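Local coordinates for protein U4/U6 snRNA-associated-splicing factor PRP24 (Saccharomyces cerevisiae, PDB 4N0T) that binds U6 snRNA through its RNA recognition motifs and acts as a spliceosome recycling factor in the annealing of U6 with U4 snRNA, at residues A[99-104]-A[115-120]; A[128-133]-A[161-166]; A[85-90]-A[140-145]. One frame throughout, in Å; residues are numbered along the deposited sequence.

In the fold
All three contacts belong to the second RNA recognition motif and meet in one antiparallel sheet, where strand 128-133 lies between strands 112-116 and 86-90. Interactions 1 and 3 pack the helices 98-107 and 136-146 on the sheet side away from the RNA, while interaction 2 lies on the RNA side. Centres of interactions 2 and 3 are 9 Å apart; that of interaction 1 is 13 Å from each. Asp132 ties them together: its OD2 lies 2.8 Å from Arg116 NH1 in a salt bridge, and its OD1 is 2.6 Å from Thr86 OG1, a probable hydrogen bond. G21 of chain B is shared by interactions 1 and 2, A20 of chain B by 2 and 3.

Interaction 1: A[99-104]-A[115-120]; sequences RNIRDL and IRLPSL. With nucleotides of chain B.
A methyl group under a guanidinium is the odd feature here: Ile115 CD1 sits 3.9 Å from the plane of the Arg102 guanidinium, over its centre, and 3.6 Å from Arg102 CB. The arginine chain is extended as far as CD and then bends (chi3 -44°), which folds the flat group back over that methyl. One residue earlier in the helix, Ile101 CG2 meets Ile115 CD1 at 4.2 Å, and the CD1 of Ile101 reaches toward Leu117 CD2. No hydrogen bond links the two segments; aliphatic packing, with one guanidinium face laid over a methyl, makes the contact.

Arg116 and Ser119 of segment 115-120 meet the RNA instead. Arg116 reads the Hoogsteen edge of G21 of chain B with two donors: NE to N7 at 2.9 Å (N-H...N angle 167°) and NH2 to O6, also 2.9 Å (154°). This paired pattern suits guanine, because adenine carries an amino group where O6 stands. The guanidinium has a second partner in Asp132, through NH1. Beyond the strand, Ser119 N donates to OP1 of A22 of chain B at 2.8 Å, a nearly straight bond that fixes the backbone phosphate.

Helix 98-107 thus packs against edge strand 112-116 of the sheet; Ile101 also touches Ile131 of the adjoining strand 128-133, to which Arg116 is joined by backbone hydrogen bonding.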
# COMPACT_ATOMS: atom_id res chain seq x y z
N ARG A 99 -11.40 -6.03 7.09
CA ARG A 99 -12.32 -7.04 7.59
C ARG A 99 -11.72 -8.43 7.43
O ARG A 99 -11.79 -9.26 8.34
CB ARG A 99 -13.65 -6.94 6.82
CG ARG A 99 -14.76 -7.87 7.29
CD ARG A 99 -15.87 -7.88 6.23
NE ARG A 99 -17.19 -8.23 6.75
CZ ARG A 99 -18.33 -7.99 6.10
NH1 ARG A 99 -18.31 -7.40 4.91
NH2 ARG A 99 -19.49 -8.33 6.64
N ASN A 100 -11.10 -8.69 6.27
CA ASN A 100 -10.45 -9.98 6.04
C ASN A 100 -9.36 -10.24 7.07
O ASN A 100 -9.20 -11.36 7.56
CB ASN A 100 -9.86 -10.08 4.63
CG ASN A 100 -10.92 -10.06 3.54
OD1 ASN A 100 -10.77 -9.38 2.52
ND2 ASN A 100 -11.99 -10.81 3.74
N ILE A 101 -8.59 -9.21 7.39
CA ILE A 101 -7.51 -9.37 8.35
C ILE A 101 -8.10 -9.60 9.73
O ILE A 101 -7.62 -10.45 10.50
CB ILE A 101 -6.58 -8.14 8.35
CG1 ILE A 101 -5.91 -8.03 6.98
CG2 ILE A 101 -5.56 -8.24 9.47
CD1 ILE A 101 -5.13 -6.73 6.74
N ARG A 102 -9.14 -8.85 10.05
CA ARG A 102 -9.80 -9.00 11.34
C ARG A 102 -10.31 -10.44 11.48
O ARG A 102 -10.14 -11.06 12.53
CB ARG A 102 -10.95 -8.00 11.50
CG ARG A 102 -11.55 -8.02 12.92
CD ARG A 102 -12.63 -6.94 13.09
NE ARG A 102 -12.21 -5.66 12.53
CZ ARG A 102 -11.62 -4.68 13.21
NH1 ARG A 102 -11.38 -4.82 14.51
NH2 ARG A 102 -11.28 -3.56 12.60
N ASP A 103 -10.88 -10.97 10.41
CA ASP A 103 -11.42 -12.33 10.44
C ASP A 103 -10.32 -13.39 10.61
O ASP A 103 -10.53 -14.39 11.31
CB ASP A 103 -12.32 -12.58 9.23
CG ASP A 103 -13.57 -11.70 9.24
OD1 ASP A 103 -13.96 -11.22 10.33
OD2 ASP A 103 -14.16 -11.49 8.16
N LEU A 104 -9.16 -13.18 9.99
CA LEU A 104 -8.00 -14.06 10.22
C LEU A 104 -7.67 -14.23 11.70
O LEU A 104 -7.45 -15.35 12.17
CB LEU A 104 -6.74 -13.50 9.56
CG LEU A 104 -6.32 -13.85 8.14
CD1 LEU A 104 -4.89 -13.38 7.92
CD2 LEU A 104 -6.42 -15.35 7.90
N ILE A 115 -6.66 -2.05 13.10
CA ILE A 115 -5.97 -2.53 11.92
C ILE A 115 -5.78 -1.33 11.01
O ILE A 115 -6.74 -0.65 10.65
CB ILE A 115 -6.80 -3.63 11.21
CG1 ILE A 115 -6.97 -4.83 12.14
CG2 ILE A 115 -6.08 -4.13 9.94
CD1 ILE A 115 -8.08 -5.79 11.69
N ARG A 116 -4.53 -1.04 10.67
CA ARG A 116 -4.20 0.21 9.98
C ARG A 116 -3.47 -0.06 8.68
O ARG A 116 -2.43 -0.69 8.68
CB ARG A 116 -3.33 1.08 10.90
CG ARG A 116 -4.04 1.39 12.24
CD ARG A 116 -3.21 2.31 13.14
NE ARG A 116 -1.98 1.73 13.66
CZ ARG A 116 -1.88 0.96 14.74
NH1 ARG A 116 -2.97 0.62 15.45
NH2 ARG A 116 -0.68 0.54 15.12
N LEU A 117 -4.04 0.45 7.59
CA LEU A 117 -3.51 0.21 6.25
C LEU A 117 -2.98 1.52 5.67
O LEU A 117 -3.42 2.61 6.08
CB LEU A 117 -4.64 -0.34 5.36
CG LEU A 117 -5.09 -1.81 5.47
CD1 LEU A 117 -4.16 -2.73 4.74
CD2 LEU A 117 -5.29 -2.32 6.89
N PRO A 118 -2.04 1.43 4.72
CA PRO A 118 -1.34 2.63 4.23
C PRO A 118 -2.02 3.30 3.04
O PRO A 118 -2.78 2.67 2.28
CB PRO A 118 0.01 2.06 3.78
CG PRO A 118 -0.34 0.68 3.28
CD PRO A 118 -1.39 0.19 4.28
N SER A 119 -1.72 4.58 2.85
CA SER A 119 -2.20 5.33 1.68
C SER A 119 -1.52 4.86 0.40
O SER A 119 -0.29 4.65 0.37
CB SER A 119 -1.89 6.82 1.85
OG SER A 119 -2.09 7.53 0.63
N LEU A 120 -2.29 4.72 -0.67
CA LEU A 120 -1.71 4.32 -1.96
C LEU A 120 -1.41 5.53 -2.83
O LEU A 120 -1.09 5.39 -4.01
CB LEU A 120 -2.66 3.38 -2.69
CG LEU A 120 -3.22 2.23 -1.84
CD1 LEU A 120 -4.05 1.29 -2.72
CD2 LEU A 120 -2.11 1.46 -1.17
P G B 21 6.58 3.44 6.39
OP1 G B 21 7.21 3.65 5.05
OP2 G B 21 6.99 4.40 7.46
O5' G B 21 5.00 3.46 6.21
C5' G B 21 4.16 3.07 7.29
C4' G B 21 2.72 3.42 7.02
O4' G B 21 1.89 2.80 8.04
C3' G B 21 2.39 4.91 7.10
O3' G B 21 1.16 5.07 6.40
C2' G B 21 2.09 5.07 8.59
O2' G B 21 1.39 6.24 8.91
C1' G B 21 1.26 3.81 8.81
N9 G B 21 1.20 3.32 10.18
C8 G B 21 0.02 3.02 10.80
N7 G B 21 0.21 2.55 12.00
C5 G B 21 1.57 2.51 12.16
C6 G B 21 2.32 2.05 13.27
O6 G B 21 1.90 1.61 14.36
N1 G B 21 3.68 2.19 13.03
C2 G B 21 4.24 2.65 11.86
N2 G B 21 5.58 2.69 11.80
N3 G B 21 3.54 3.08 10.82
C4 G B 21 2.22 2.97 11.03
P A B 22 0.99 6.17 5.23
OP1 A B 22 -0.44 6.09 4.84
OP2 A B 22 2.06 6.04 4.22
O5' A B 22 1.13 7.55 5.99
C5' A B 22 2.35 8.29 5.98
C4' A B 22 2.08 9.70 6.42
O4' A B 22 1.25 10.33 5.41
C3' A B 22 1.31 9.79 7.73
O3' A B 22 1.74 10.93 8.47
C2' A B 22 -0.13 9.98 7.27
O2' A B 22 -0.96 10.66 8.20
C1' A B 22 0.05 10.79 5.99
N9 A B 22 -1.05 10.57 5.05
C8 A B 22 -1.46 9.39 4.48
N7 A B 22 -2.50 9.53 3.69
C5 A B 22 -2.79 10.88 3.75
C6 A B 22 -3.78 11.67 3.13
N6 A B 22 -4.70 11.19 2.30
N1 A B 22 -3.78 12.99 3.42
C2 A B 22 -2.85 13.48 4.25
N3 A B 22 -1.88 12.85 4.89
C4 A B 22 -1.90 11.54 4.59

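Interaction 2: A[128-133]-A[161-166]; sequences FAYIDV and SNPLEK. With nucleotides of chain B.
Across the contact Tyr130 meets Ser161, but the strand first reaches the RNA at Phe128, whose ring takes the A20 sugar over one face and the G21 sugar at its edge. A20 of chain B places C4' 3.6 Å above that face, offset toward the rim, while C4' of G21 of chain B lies in the ring plane.

Two residues on, Tyr130 stacks one face on the G21 base, with C6 of the guanine 3.5 Å above the centre of the phenol ring. Its hydroxyl donates to N3 of A20 over 2.8 Å, so a single side chain engages two successive nucleotides. Ser161 OG comes in at the ring edge, in plane, 3.3 Å from Tyr130 CE1; chi1 of 176° turns OG away from its own N and in to the tyrosine edge. Further along the strand, Asp132 forms a salt bridge with Arg52.

The loop completes the adenine site. Asn162 N donates to A20 N1 at 3.0 Å. Pro163 and Lys166 cover the A20 face opposite Trp88, with Pro163 CG 3.7 Å from A20 N3 and Lys166 CB 3.3 Å from A20 N7. With Tyr130 on N3 and Asn162 on N1, both ring acceptors of the six-membered ring are engaged. One aromatic of the third strand stacking on a base and another packing on the sugars, with the segment after the last strand adding base contacts, is characteristic of canonical RRM recognition.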
# COMPACT_ATOMS: atom_id res chain seq x y z
N PHE A 128 0.50 -3.57 3.18
CA PHE A 128 0.94 -4.10 4.47
C PHE A 128 -0.03 -3.52 5.49
O PHE A 128 -0.87 -2.69 5.15
CB PHE A 128 2.39 -3.70 4.81
CG PHE A 128 2.63 -2.21 4.78
CD1 PHE A 128 2.36 -1.41 5.90
CD2 PHE A 128 3.14 -1.60 3.62
CE1 PHE A 128 2.57 -0.02 5.86
CE2 PHE A 128 3.38 -0.22 3.58
CZ PHE A 128 3.09 0.57 4.70
N ALA A 129 0.09 -3.95 6.74
CA ALA A 129 -0.82 -3.49 7.78
C ALA A 129 -0.19 -3.57 9.14
O ALA A 129 0.64 -4.44 9.40
CB ALA A 129 -2.14 -4.31 7.78
N TYR A 130 -0.60 -2.65 10.02
CA TYR A 130 -0.27 -2.74 11.43
C TYR A 130 -1.51 -3.18 12.19
O TYR A 130 -2.63 -2.72 11.90
CB TYR A 130 0.21 -1.39 11.98
CG TYR A 130 1.59 -1.04 11.50
CD1 TYR A 130 2.72 -1.44 12.20
CD2 TYR A 130 1.76 -0.31 10.33
CE1 TYR A 130 3.98 -1.12 11.76
CE2 TYR A 130 3.02 0.01 9.88
CZ TYR A 130 4.12 -0.39 10.59
OH TYR A 130 5.36 -0.06 10.10
N ILE A 131 -1.32 -4.09 13.15
CA ILE A 131 -2.45 -4.60 13.91
C ILE A 131 -2.09 -4.56 15.38
O ILE A 131 -1.05 -5.10 15.78
CB ILE A 131 -2.75 -6.07 13.55
CG1 ILE A 131 -3.00 -6.22 12.05
CG2 ILE A 131 -3.98 -6.56 14.33
CD1 ILE A 131 -2.53 -7.56 11.51
N ASP A 132 -2.96 -3.95 16.19
CA ASP A 132 -2.78 -3.97 17.64
C ASP A 132 -3.69 -5.03 18.25
O ASP A 132 -4.89 -5.07 17.94
CB ASP A 132 -3.12 -2.61 18.26
CG ASP A 132 -2.12 -1.53 17.90
OD1 ASP A 132 -0.97 -1.87 17.53
OD2 ASP A 132 -2.49 -0.34 18.00
N VAL A 133 -3.11 -5.88 19.07
CA VAL A 133 -3.88 -6.87 19.83
C VAL A 133 -3.83 -6.53 21.31
O VAL A 133 -3.34 -5.46 21.68
CB VAL A 133 -3.41 -8.31 19.53
CG1 VAL A 133 -3.64 -8.60 18.07
CG2 VAL A 133 -1.94 -8.50 19.89
N SER A 161 5.94 -6.13 15.43
CA SER A 161 6.31 -4.85 14.81
C SER A 161 7.55 -4.19 15.41
O SER A 161 7.62 -3.94 16.62
CB SER A 161 5.12 -3.88 14.85
OG SER A 161 5.50 -2.62 14.32
N ASN A 162 8.53 -3.92 14.56
CA ASN A 162 9.66 -3.05 14.89
C ASN A 162 10.27 -2.58 13.58
O ASN A 162 11.00 -3.33 12.94
CB ASN A 162 10.73 -3.75 15.72
CG ASN A 162 11.89 -2.81 16.09
OD1 ASN A 162 11.94 -1.65 15.66
ND2 ASN A 162 12.83 -3.32 16.90
N PRO A 163 9.94 -1.35 13.17
CA PRO A 163 10.41 -0.85 11.88
C PRO A 163 11.93 -0.86 11.71
O PRO A 163 12.41 -0.93 10.58
CB PRO A 163 9.87 0.58 11.84
CG PRO A 163 8.63 0.52 12.67
CD PRO A 163 8.98 -0.43 13.80
N LEU A 164 12.69 -0.82 12.81
CA LEU A 164 14.14 -0.86 12.71
C LEU A 164 14.61 -2.20 12.15
O LEU A 164 15.70 -2.30 11.58
CB LEU A 164 14.78 -0.59 14.07
CG LEU A 164 14.51 0.83 14.60
CD1 LEU A 164 15.03 0.99 16.00
CD2 LEU A 164 15.14 1.86 13.67
N GLU A 165 13.78 -3.23 12.31
CA GLU A 165 14.14 -4.57 11.87
C GLU A 165 13.66 -4.90 10.46
O GLU A 165 13.73 -6.05 10.02
CB GLU A 165 13.58 -5.60 12.85
CG GLU A 165 14.07 -5.38 14.27
CD GLU A 165 13.43 -6.33 15.26
OE1 GLU A 165 12.37 -6.91 14.93
OE2 GLU A 165 13.98 -6.48 16.37
N LYS A 166 13.18 -3.88 9.75
CA LYS A 166 12.58 -4.13 8.43
C LYS A 166 13.54 -4.84 7.47
O LYS A 166 14.75 -4.54 7.44
CB LYS A 166 12.08 -2.82 7.81
CG LYS A 166 13.18 -1.82 7.45
CD LYS A 166 12.58 -0.61 6.75
CE LYS A 166 13.65 0.28 6.14
NZ LYS A 166 13.00 1.39 5.39
P A B 20 8.83 -1.88 3.05
OP1 A B 20 8.31 -1.35 1.76
OP2 A B 20 10.30 -1.97 3.24
O5' A B 20 8.25 -1.00 4.25
C5' A B 20 6.88 -0.61 4.30
C4' A B 20 6.54 -0.02 5.64
O4' A B 20 6.47 -1.10 6.61
C3' A B 20 7.56 0.99 6.19
O3' A B 20 6.89 1.97 6.97
C2' A B 20 8.40 0.12 7.13
O2' A B 20 9.04 0.84 8.17
C1' A B 20 7.36 -0.85 7.68
N9 A B 20 7.93 -2.12 8.12
C8 A B 20 8.65 -3.02 7.37
N7 A B 20 9.08 -4.05 8.07
C5 A B 20 8.58 -3.82 9.35
C6 A B 20 8.67 -4.55 10.55
N6 A B 20 9.33 -5.70 10.65
N1 A B 20 8.06 -4.03 11.64
C2 A B 20 7.43 -2.85 11.54
N3 A B 20 7.28 -2.08 10.46
C4 A B 20 7.87 -2.63 9.40
P G B 21 6.58 3.44 6.39
OP1 G B 21 7.21 3.65 5.05
OP2 G B 21 6.99 4.40 7.46
O5' G B 21 5.00 3.46 6.21
C5' G B 21 4.16 3.07 7.29
C4' G B 21 2.72 3.42 7.02
O4' G B 21 1.89 2.80 8.04
C3' G B 21 2.39 4.91 7.10
O3' G B 21 1.16 5.07 6.40
C2' G B 21 2.09 5.07 8.59
O2' G B 21 1.39 6.24 8.91
C1' G B 21 1.26 3.81 8.81
N9 G B 21 1.20 3.32 10.18
C8 G B 21 0.02 3.02 10.80
N7 G B 21 0.21 2.55 12.00
C5 G B 21 1.57 2.51 12.16
C6 G B 21 2.32 2.05 13.27
O6 G B 21 1.90 1.61 14.36
N1 G B 21 3.68 2.19 13.03
C2 G B 21 4.24 2.65 11.86
N2 G B 21 5.58 2.69 11.80
N3 G B 21 3.54 3.08 10.82
C4 G B 21 2.22 2.97 11.03

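Interaction 3: A[85-90]-A[140-145]; sequences CTLWMT and RYCVEK. With nucleotides of chain B.
In the hydrophobic core of an RNA recognition motif, the first strand of the sheet packs against the second helix, and Leu87 makes that contact here with Cys142 and Val143. Both methyls of the leucine touch Cys142 CB, CD1 more closely. Leu87 CD1 lies 3.5 Å from Cys142 CB and 3.7 Å from Cys142 SG, while Leu87 CD2 also reaches Val143 CG2, at 4.1 Å. The leucine has CG anti to its carbonyl carbon (chi1 -55°), and from there the fork of methyls is held against the helix. Cys142 points its CB toward the strand, whereas Val143 meets the leucine from the flank, with one methyl only. No hydrogen bond crosses between the segments, and only 121 Å² is buried in all, which marks a small, purely apolar contact.

The opposite side of strand 86-90 belongs to the RNA. Trp88 lies with one face against the adenine of A20 of chain B, whose C5 is 3.5 Å above the plane and over the centre of the indole. The overlap extends across both rings of the indole: Trp88 CZ2 is 3.3 Å from A20 C8, and Trp88 CD1 is 3.6 Å from A20 N3. At the rim of the indole, NE1 comes within 3.0 Å of A20 O4'. The preceding nucleotide, C19 of chain B, touches as well, since CH2 of Trp88 lies 3.5 Å from its O2', near the plane of the ring, and Thr90 OG1 contacts C5' of that sugar.

The rings of Tyr130 and Phe128 on the neighbouring strand also meet the indole, their planes inclined by about 60° and 35°. One strand that gives a leucine to the helix and, one residue later, an aromatic ring to a nucleobase is typical of the RRM beta-alpha-beta-beta-alpha-beta fold.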
# COMPACT_ATOMS: atom_id res chain seq x y z
N CYS A 85 2.38 -5.33 21.76
CA CYS A 85 1.09 -5.82 21.29
C CYS A 85 0.78 -5.45 19.85
O CYS A 85 -0.39 -5.42 19.46
CB CYS A 85 -0.02 -5.23 22.16
SG CYS A 85 -0.06 -5.89 23.85
N THR A 86 1.81 -5.16 19.05
CA THR A 86 1.58 -4.73 17.69
C THR A 86 2.25 -5.67 16.68
O THR A 86 3.42 -6.02 16.82
CB THR A 86 2.10 -3.28 17.48
OG1 THR A 86 1.44 -2.41 18.40
CG2 THR A 86 1.83 -2.81 16.05
N LEU A 87 1.48 -6.08 15.68
CA LEU A 87 2.00 -6.90 14.59
C LEU A 87 2.17 -6.04 13.35
O LEU A 87 1.45 -5.06 13.14
CB LEU A 87 0.98 -7.97 14.24
CG LEU A 87 0.56 -8.83 15.42
CD1 LEU A 87 -0.72 -9.55 15.09
CD2 LEU A 87 1.68 -9.79 15.72
N TRP A 88 3.13 -6.42 12.52
CA TRP A 88 3.20 -5.89 11.17
C TRP A 88 3.02 -7.07 10.22
O TRP A 88 3.67 -8.12 10.38
CB TRP A 88 4.53 -5.18 10.93
CG TRP A 88 4.74 -4.65 9.53
CD1 TRP A 88 4.32 -3.46 9.03
CD2 TRP A 88 5.50 -5.28 8.49
NE1 TRP A 88 4.76 -3.31 7.72
CE2 TRP A 88 5.47 -4.42 7.37
CE3 TRP A 88 6.19 -6.50 8.39
CZ2 TRP A 88 6.11 -4.74 6.16
CZ3 TRP A 88 6.83 -6.81 7.20
CH2 TRP A 88 6.79 -5.93 6.10
N MET A 89 2.12 -6.90 9.26
CA MET A 89 1.77 -7.96 8.33
C MET A 89 1.94 -7.49 6.89
O MET A 89 1.59 -6.35 6.55
CB MET A 89 0.32 -8.38 8.60
CG MET A 89 -0.18 -9.55 7.80
SD MET A 89 -1.90 -9.90 8.28
CE MET A 89 -1.66 -10.69 9.86
N THR A 90 2.50 -8.34 6.04
CA THR A 90 2.52 -8.02 4.62
C THR A 90 2.30 -9.25 3.74
O THR A 90 2.27 -10.39 4.23
CB THR A 90 3.82 -7.27 4.21
OG1 THR A 90 3.60 -6.66 2.93
CG2 THR A 90 5.02 -8.23 4.11
N ARG A 140 2.50 -12.87 20.02
CA ARG A 140 3.38 -14.00 19.69
C ARG A 140 2.60 -15.16 19.06
O ARG A 140 3.13 -15.88 18.20
CB ARG A 140 4.15 -14.50 20.92
CG ARG A 140 5.18 -13.50 21.46
CD ARG A 140 6.30 -13.22 20.46
NE ARG A 140 7.29 -12.29 21.00
CZ ARG A 140 8.31 -11.79 20.31
NH1 ARG A 140 8.49 -12.12 19.03
NH2 ARG A 140 9.16 -10.94 20.88
N TYR A 141 1.36 -15.34 19.48
CA TYR A 141 0.52 -16.41 18.94
C TYR A 141 0.14 -16.12 17.48
O TYR A 141 0.12 -17.03 16.65
CB TYR A 141 -0.72 -16.62 19.82
CG TYR A 141 -1.55 -17.84 19.45
CD1 TYR A 141 -1.02 -19.12 19.57
CD2 TYR A 141 -2.86 -17.71 19.01
CE1 TYR A 141 -1.77 -20.24 19.24
CE2 TYR A 141 -3.62 -18.82 18.67
CZ TYR A 141 -3.06 -20.09 18.79
OH TYR A 141 -3.80 -21.20 18.46
N CYS A 142 -0.13 -14.86 17.16
CA CYS A 142 -0.40 -14.49 15.77
C CYS A 142 0.80 -14.79 14.87
O CYS A 142 0.63 -15.25 13.74
CB CYS A 142 -0.75 -13.01 15.65
SG CYS A 142 -2.36 -12.58 16.33
N VAL A 143 2.01 -14.53 15.36
CA VAL A 143 3.20 -14.83 14.56
C VAL A 143 3.28 -16.34 14.35
O VAL A 143 3.48 -16.81 13.23
CB VAL A 143 4.49 -14.33 15.23
CG1 VAL A 143 5.71 -14.80 14.43
CG2 VAL A 143 4.49 -12.81 15.34
N GLU A 144 3.09 -17.10 15.43
CA GLU A 144 3.17 -18.55 15.38
C GLU A 144 2.22 -19.15 14.36
O GLU A 144 2.61 -20.00 13.56
CB GLU A 144 2.86 -19.14 16.76
CG GLU A 144 2.94 -20.66 16.82
CD GLU A 144 2.26 -21.26 18.04
OE1 GLU A 144 2.31 -20.64 19.13
OE2 GLU A 144 1.66 -22.35 17.91
N LYS A 145 0.97 -18.69 14.35
CA LYS A 145 -0.06 -19.28 13.50
C LYS A 145 -0.15 -18.68 12.10
O LYS A 145 -0.58 -19.37 11.17
CB LYS A 145 -1.43 -19.19 14.17
CG LYS A 145 -1.49 -19.82 15.56
CD LYS A 145 -1.40 -21.34 15.52
CE LYS A 145 -2.61 -21.94 14.81
NZ LYS A 145 -2.85 -23.35 15.23
P A B 20 8.83 -1.88 3.05
OP1 A B 20 8.31 -1.35 1.76
OP2 A B 20 10.30 -1.97 3.24
O5' A B 20 8.25 -1.00 4.25
C5' A B 20 6.88 -0.61 4.30
C4' A B 20 6.54 -0.02 5.64
O4' A B 20 6.47 -1.10 6.61
C3' A B 20 7.56 0.99 6.19
O3' A B 20 6.89 1.97 6.97
C2' A B 20 8.40 0.12 7.13
O2' A B 20 9.04 0.84 8.17
C1' A B 20 7.36 -0.85 7.68
N9 A B 20 7.93 -2.12 8.12
C8 A B 20 8.65 -3.02 7.37
N7 A B 20 9.08 -4.05 8.07
C5 A B 20 8.58 -3.82 9.35
C6 A B 20 8.67 -4.55 10.55
N6 A B 20 9.33 -5.70 10.65
N1 A B 20 8.06 -4.03 11.64
C2 A B 20 7.43 -2.85 11.54
N3 A B 20 7.28 -2.08 10.46
C4 A B 20 7.87 -2.63 9.40
P C B 19 4.73 -3.11 -0.39
OP1 C B 19 3.95 -2.12 0.38
OP2 C B 19 5.41 -2.71 -1.66
O5' C B 19 5.88 -3.76 0.50
C5' C B 19 5.59 -4.24 1.80
C4' C B 19 6.76 -5.00 2.36
O4' C B 19 7.00 -6.19 1.55
C3' C B 19 8.08 -4.25 2.29
O3' C B 19 8.22 -3.33 3.35
C2' C B 19 9.09 -5.38 2.30
O2' C B 19 9.20 -5.92 3.62
C1' C B 19 8.39 -6.40 1.41
N1 C B 19 8.74 -6.22 -0.02
C2 C B 19 9.94 -6.78 -0.45
O2 C B 19 10.65 -7.38 0.39
N3 C B 19 10.30 -6.64 -1.74
C4 C B 19 9.51 -5.98 -2.60
N4 C B 19 9.91 -5.86 -3.88
C5 C B 19 8.27 -5.39 -2.19
C6 C B 19 7.93 -5.54 -0.89